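Local coordinates for ethanolamine utilization protein EutN/carboxysome structural protein Ccml (Halothece sp., PDB 6OWG) that probably caps the vertices of the polyhedral carboxysome shell as a small OB-like subunit that assembles into pentamers, at residues V47-G50 / L51-V55; L56-G60 / S61-Q65; E67-N71 / R72-A76. One frame throughout, in Å; residues are numbered along the deposited sequence.

Interaction 1 (V47-G50 / L51-V55); sequences VGAG and LGEWV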
# COMPACT_ATOMS: atom_id res chain seq x y z
N VAL D 47 -5.28 75.06 -68.40
CA VAL D 47 -5.69 74.73 -69.76
C VAL D 47 -4.88 75.63 -70.68
O VAL D 47 -5.07 76.85 -70.68
CB VAL D 47 -7.19 74.97 -69.95
CG1 VAL D 47 -7.61 74.61 -71.36
CG2 VAL D 47 -7.99 74.18 -68.93
N GLY D 48 -3.99 75.03 -71.48
CA GLY D 48 -2.95 75.78 -72.15
C GLY D 48 -3.49 76.73 -73.21
O GLY D 48 -3.92 76.28 -74.29
N ALA D 49 -3.46 78.03 -72.93
CA ALA D 49 -4.09 79.04 -73.76
C ALA D 49 -3.05 80.06 -74.20
O ALA D 49 -2.26 80.54 -73.38
CB ALA D 49 -5.21 79.75 -73.00
N GLY D 50 -3.04 80.37 -75.49
CA GLY D 50 -2.11 81.32 -76.05
C GLY D 50 -2.75 82.67 -76.31
O GLY D 50 -3.93 82.89 -76.09
N LEU D 51 -1.92 83.58 -76.82
CA LEU D 51 -2.32 84.98 -76.97
C LEU D 51 -3.35 85.14 -78.08
O LEU D 51 -3.20 84.61 -79.18
CB LEU D 51 -1.08 85.83 -77.25
CG LEU D 51 -1.18 87.34 -77.08
CD1 LEU D 51 0.08 87.82 -76.40
CD2 LEU D 51 -1.35 88.03 -78.41
N GLY D 52 -4.41 85.89 -77.77
CA GLY D 52 -5.51 86.08 -78.68
C GLY D 52 -6.70 85.18 -78.43
O GLY D 52 -7.77 85.43 -78.99
N GLU D 53 -6.54 84.14 -77.62
CA GLU D 53 -7.60 83.17 -77.40
C GLU D 53 -8.67 83.73 -76.48
O GLU D 53 -8.42 84.61 -75.65
CB GLU D 53 -7.03 81.90 -76.78
CG GLU D 53 -6.51 80.89 -77.77
CD GLU D 53 -6.11 79.61 -77.09
OE1 GLU D 53 -6.60 79.38 -75.98
OE2 GLU D 53 -5.29 78.85 -77.65
N TRP D 54 -9.88 83.21 -76.63
CA TRP D 54 -11.00 83.51 -75.75
C TRP D 54 -11.08 82.44 -74.69
O TRP D 54 -11.16 81.25 -75.00
CB TRP D 54 -12.30 83.59 -76.53
CG TRP D 54 -12.51 84.87 -77.24
CD1 TRP D 54 -11.55 85.69 -77.75
CD2 TRP D 54 -13.76 85.48 -77.53
NE1 TRP D 54 -12.13 86.79 -78.34
CE2 TRP D 54 -13.49 86.68 -78.21
CE3 TRP D 54 -15.09 85.14 -77.27
CZ2 TRP D 54 -14.50 87.54 -78.64
CZ3 TRP D 54 -16.09 86.00 -77.69
CH2 TRP D 54 -15.79 87.18 -78.37
N VAL D 55 -11.06 82.85 -73.42
CA VAL D 55 -11.03 81.91 -72.31
C VAL D 55 -12.15 82.24 -71.34
O VAL D 55 -12.66 83.36 -71.30
CB VAL D 55 -9.67 81.92 -71.57
CG1 VAL D 55 -8.58 81.34 -72.45
CG2 VAL D 55 -9.30 83.32 -71.11

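Interaction 2 (L56-G60 / S61-Q65); sequences LVNRG and SAARQ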
# COMPACT_ATOMS: atom_id res chain seq x y z
N LEU D 56 -12.55 81.23 -70.58
CA LEU D 56 -13.39 81.42 -69.41
C LEU D 56 -12.51 81.43 -68.18
O LEU D 56 -11.75 80.48 -67.95
CB LEU D 56 -14.45 80.33 -69.29
CG LEU D 56 -15.65 80.39 -70.23
CD1 LEU D 56 -16.57 79.23 -69.92
CD2 LEU D 56 -16.39 81.70 -70.09
N VAL D 57 -12.60 82.49 -67.39
CA VAL D 57 -11.81 82.65 -66.18
C VAL D 57 -12.77 82.77 -65.00
O VAL D 57 -13.78 83.48 -65.07
CB VAL D 57 -10.84 83.85 -66.30
CG1 VAL D 57 -11.56 85.13 -66.71
CG2 VAL D 57 -10.07 84.07 -65.02
N ASN D 58 -12.49 82.03 -63.93
CA ASN D 58 -13.29 82.13 -62.73
C ASN D 58 -12.61 83.08 -61.74
O ASN D 58 -11.52 83.59 -61.98
CB ASN D 58 -13.57 80.74 -62.14
CG ASN D 58 -12.31 79.96 -61.78
OD1 ASN D 58 -11.19 80.44 -61.88
ND2 ASN D 58 -12.51 78.73 -61.35
N ARG D 59 -13.26 83.30 -60.60
CA ARG D 59 -12.76 84.22 -59.60
C ARG D 59 -12.91 83.58 -58.24
O ARG D 59 -13.80 82.75 -58.02
CB ARG D 59 -13.51 85.56 -59.66
CG ARG D 59 -12.71 86.74 -59.17
CD ARG D 59 -13.44 88.05 -59.42
NE ARG D 59 -14.61 88.20 -58.56
CZ ARG D 59 -15.32 89.31 -58.46
NH1 ARG D 59 -14.99 90.38 -59.17
NH2 ARG D 59 -16.37 89.36 -57.66
N GLY D 60 -12.02 83.95 -57.33
CA GLY D 60 -12.17 83.56 -55.94
C GLY D 60 -11.65 82.18 -55.60
O GLY D 60 -10.64 81.74 -56.15
N SER D 61 -12.34 81.50 -54.70
CA SER D 61 -11.91 80.19 -54.21
C SER D 61 -12.14 79.08 -55.21
O SER D 61 -11.71 77.95 -54.97
CB SER D 61 -12.62 79.87 -52.90
OG SER D 61 -14.02 79.74 -53.09
N ALA D 62 -12.82 79.36 -56.32
CA ALA D 62 -12.98 78.38 -57.39
C ALA D 62 -11.69 78.15 -58.16
O ALA D 62 -11.56 77.13 -58.84
CB ALA D 62 -14.08 78.85 -58.35
N ALA D 63 -10.72 79.07 -58.05
CA ALA D 63 -9.42 78.88 -58.67
C ALA D 63 -8.58 77.83 -57.97
O ALA D 63 -7.56 77.40 -58.52
CB ALA D 63 -8.67 80.21 -58.70
N ARG D 64 -8.98 77.40 -56.77
CA ARG D 64 -8.24 76.42 -55.99
C ARG D 64 -8.91 75.06 -55.96
O ARG D 64 -8.75 74.32 -54.98
CB ARG D 64 -8.06 76.94 -54.56
CG ARG D 64 -7.25 78.21 -54.46
CD ARG D 64 -6.98 78.54 -53.02
NE ARG D 64 -7.94 79.50 -52.50
CZ ARG D 64 -8.90 79.18 -51.63
NH1 ARG D 64 -9.02 77.94 -51.19
NH2 ARG D 64 -9.73 80.11 -51.21
N GLN D 65 -9.64 74.70 -57.01
CA GLN D 65 -10.42 73.47 -57.02
C GLN D 65 -9.84 72.39 -57.93
O GLN D 65 -10.36 71.27 -57.94
CB GLN D 65 -11.86 73.75 -57.45
CG GLN D 65 -12.59 74.75 -56.57
CD GLN D 65 -12.58 74.37 -55.11
OE1 GLN D 65 -13.01 73.28 -54.74
NE2 GLN D 65 -12.09 75.27 -54.27

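Interaction 3 (E67-N71 / R72-A76); sequences EYHQN and RPLDA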
# COMPACT_ATOMS: atom_id res chain seq x y z
N GLU D 67 -7.18 70.63 -57.88
CA GLU D 67 -6.40 69.64 -57.11
C GLU D 67 -4.88 69.78 -57.23
O GLU D 67 -4.15 69.03 -56.59
CB GLU D 67 -6.80 68.18 -57.41
CG GLU D 67 -6.24 67.46 -58.64
CD GLU D 67 -7.22 67.36 -59.80
OE1 GLU D 67 -8.30 68.00 -59.75
OE2 GLU D 67 -6.90 66.66 -60.78
N TYR D 68 -4.39 70.73 -58.03
CA TYR D 68 -2.99 71.14 -57.94
C TYR D 68 -2.85 72.63 -57.68
O TYR D 68 -1.73 73.14 -57.65
CB TYR D 68 -2.20 70.75 -59.19
CG TYR D 68 -2.94 70.88 -60.50
CD1 TYR D 68 -3.49 69.76 -61.12
CD2 TYR D 68 -3.07 72.11 -61.14
CE1 TYR D 68 -4.16 69.87 -62.33
CE2 TYR D 68 -3.73 72.23 -62.34
CZ TYR D 68 -4.28 71.10 -62.93
OH TYR D 68 -4.94 71.21 -64.13
N HIS D 69 -3.97 73.34 -57.51
CA HIS D 69 -3.97 74.73 -57.07
C HIS D 69 -4.57 74.88 -55.68
O HIS D 69 -4.98 75.98 -55.32
CB HIS D 69 -4.75 75.60 -58.06
CG HIS D 69 -4.06 75.80 -59.37
ND1 HIS D 69 -4.68 76.39 -60.45
CD2 HIS D 69 -2.80 75.50 -59.78
CE1 HIS D 69 -3.84 76.44 -61.46
NE2 HIS D 69 -2.69 75.91 -61.08
N GLN D 70 -4.61 73.80 -54.90
CA GLN D 70 -5.47 73.75 -53.72
C GLN D 70 -4.96 74.63 -52.59
O GLN D 70 -5.74 75.31 -51.91
CB GLN D 70 -5.62 72.31 -53.24
CG GLN D 70 -6.76 71.56 -53.89
CD GLN D 70 -6.90 70.15 -53.36
OE1 GLN D 70 -6.03 69.65 -52.65
NE2 GLN D 70 -8.00 69.49 -53.70
N ASN D 71 -3.65 74.62 -52.35
CA ASN D 71 -3.06 75.42 -51.29
C ASN D 71 -2.23 76.56 -51.85
O ASN D 71 -1.35 77.11 -51.17
CB ASN D 71 -2.22 74.53 -50.37
CG ASN D 71 -3.01 73.36 -49.81
OD1 ASN D 71 -4.08 73.55 -49.24
ND2 ASN D 71 -2.48 72.16 -49.99
N ARG D 72 -2.50 76.94 -53.09
CA ARG D 72 -1.86 78.01 -53.84
C ARG D 72 -2.65 79.30 -53.71
O ARG D 72 -3.88 79.28 -53.77
CB ARG D 72 -1.73 77.63 -55.31
CG ARG D 72 -0.86 76.43 -55.57
CD ARG D 72 -0.53 76.31 -57.04
NE ARG D 72 0.21 75.09 -57.33
CZ ARG D 72 1.53 75.02 -57.39
NH1 ARG D 72 2.12 73.86 -57.66
NH2 ARG D 72 2.26 76.09 -57.17
N PRO D 73 -1.98 80.43 -53.53
CA PRO D 73 -2.68 81.72 -53.36
C PRO D 73 -3.17 82.31 -54.68
O PRO D 73 -2.69 83.33 -55.17
CB PRO D 73 -1.60 82.58 -52.69
CG PRO D 73 -0.33 82.05 -53.22
CD PRO D 73 -0.52 80.58 -53.40
N LEU D 74 -4.17 81.65 -55.26
CA LEU D 74 -4.71 82.02 -56.56
C LEU D 74 -6.17 82.40 -56.40
O LEU D 74 -6.93 81.69 -55.72
CB LEU D 74 -4.56 80.87 -57.56
CG LEU D 74 -3.13 80.42 -57.84
CD1 LEU D 74 -3.15 79.07 -58.50
CD2 LEU D 74 -2.44 81.42 -58.73
N ASP D 75 -6.58 83.50 -57.03
CA ASP D 75 -7.97 83.93 -57.01
C ASP D 75 -8.55 84.08 -58.41
O ASP D 75 -9.63 84.65 -58.56
CB ASP D 75 -8.11 85.25 -56.24
CG ASP D 75 -7.41 86.40 -56.91
OD1 ASP D 75 -6.38 86.17 -57.56
OD2 ASP D 75 -7.89 87.55 -56.80
N ALA D 76 -7.86 83.57 -59.42
CA ALA D 76 -8.33 83.61 -60.80
C ALA D 76 -7.65 82.49 -61.56
O ALA D 76 -6.48 82.20 -61.33
CB ALA D 76 -8.04 84.96 -61.46

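Interaction 1 (V47-G50 / L51-V55)
Gly50 to Glu53 make a type II beta turn, closed by a hydrogen bond from Glu53 N to Gly50 O of 3.3 Å with an N-H...O angle of 157°. The turn delivers the chain into strand 54-59, an inner strand of the five-stranded antiparallel sheet expected for the OB-like fold of this family. Gly52 occupies the third position of the turn with a positive phi, where a CB would press on the carbonyl oxygen of Leu51. A second link crosses the turn in the other direction. With CG set beside the backbone N and opposite the carbonyl carbon (chi1 -86°) and the chain extended beyond it, the Glu53 carboxylate folds back under the stretch that leads into the turn. Its OE2 accepts a weak bond from Gly50 N, long at 3.5 Å yet almost straight at 178°. Gly50 is thus held through both its N and its O by one residue. Shortening Glu53 to an alanine would remove the carboxylate, and Gly50 N would probably lose this acceptor and a gap open beside the Ala49 methyl. The neighbouring backbone is also tied down: Ala49 N bonds to Asp45 OD2, and Ala49 O receives Lys23 NZ. Leu51 points away from the turn and packs on Asn88 of a neighbouring subunit. Two groups meet the Ala49 methyl at roughly right angles to each other: Glu53 OE1 lies 3.3 Å from Ala49 CB, and Val55 CG1 lies 3.8 Å from that same Ala49 CB.

Interaction 2 (L56-G60 / S61-Q65)
The Asn58 amide turns one side toward Ala62 and Ala63, whose nearest atoms all lie on that same side of its plane. The Ala62 methyl comes over it obliquely, with Ala62 CB 3.4 Å from Asn58 ND2, while Ala62 O stands 3.1 Å from Asn58 ND2 and well out of the amide plane. Ala63 CB approaches the other end of the group, 4.1 Å from Asn58 OD1. The amide reaches this spot because CG sits between the backbone N and the carbonyl carbon (chi1 59°), which directs it toward the turn that follows the strand. Asn58 ND2 also makes a weak hydrogen bond to Pro73 O of a neighbouring subunit. The second flat group, the Gln65 amide, has Ser61 O close to its plane: Gln65 NE2 donates to Ser61 O at 2.8 Å with an angle of 158°. The same oxygen takes a weak backbone bond from Arg64 N, so two donors converge on Ser61 O. One step earlier, Ala63 N bonds to Gly60 O at 3.3 Å, nearly straight at 163° though the donor stands above the carbonyl plane. Gly60, with positive phi, turns the chain out of the strand direction and itself supplies that acceptor. Across the subunit boundary, Ser61 OG meets Arg64 NH2 of a neighbouring subunit in a weak hydrogen bond, and Ser61 packs on its own counterpart there. The i to i+3 bonds of Ala63 N and Arg64 N mark a short 3-10 turn through 61-63, here following strand 54-59 of an OB-like subunit and lying at an interface between copies, consistent with a pentamer.

Interaction 3 (E67-N71 / R72-A76)
Leu74 CD1 sits over one face of the His69 imidazole, 3.6 Å from the centroid of the His69 ring and 17° off its normal, a CH-pi contact; Tyr68 CE2 lies on the opposite face, offset toward the rim, so the ring has a neighbour on each face. The frame is a type I beta turn from His69 to Arg72, followed by an inverse gamma turn centred on Pro73, in the loop between strands 54-59 and 76-81 of the OB-like fold. The backbone bond across the beta turn, Arg72 N to His69 O, is weak at 3.5 Å. Arg72 adds a shorter link with its side chain. CG stands beside the backbone N (chi1 -63°), and the chain runs extended to NE, back along the turn past the imidazole: Arg72 CD packs 3.6 Å from His69 CD2, with the guanidinium plane nearly perpendicular to the ring. The guanidinium is further engaged by weak bonds from NH2 to Ser18 O and Thr20 O of the same chain, which together with Tyr68 O would favour one orientation of the group. Leu74 N returns to Arg72 O at 2.8 Å, closing the gamma turn. Arg72 NE donates to Tyr68 O at 2.8 Å and 160°, with the bond lying both in the carbonyl plane of Tyr68 and in the guanidinium plane of Arg72.

The three contacts follow one another along the chain. Interactions 1 and 2 share strand 54-59 but fall on opposite sides of the chain's centre, with their own centres about 16 Å apart. Interaction 1 and interaction 3 are more distant, about 19 Å between centres and about 6 Å between nearest atoms. Interactions 2 and 3, by contrast, lie together, 8 Å between centres: Gly60 N is 2.8 Å from Asp75 O, a probable hydrogen bond, and Arg64 CD packs 3.3 Å from Arg72 O. Both touch the same neighbouring subunit. This places 56-65 and 67-76 together on one subunit interface, while 47-55, at the other end of the strand, meets neighbouring subunits through Val47 and Leu51.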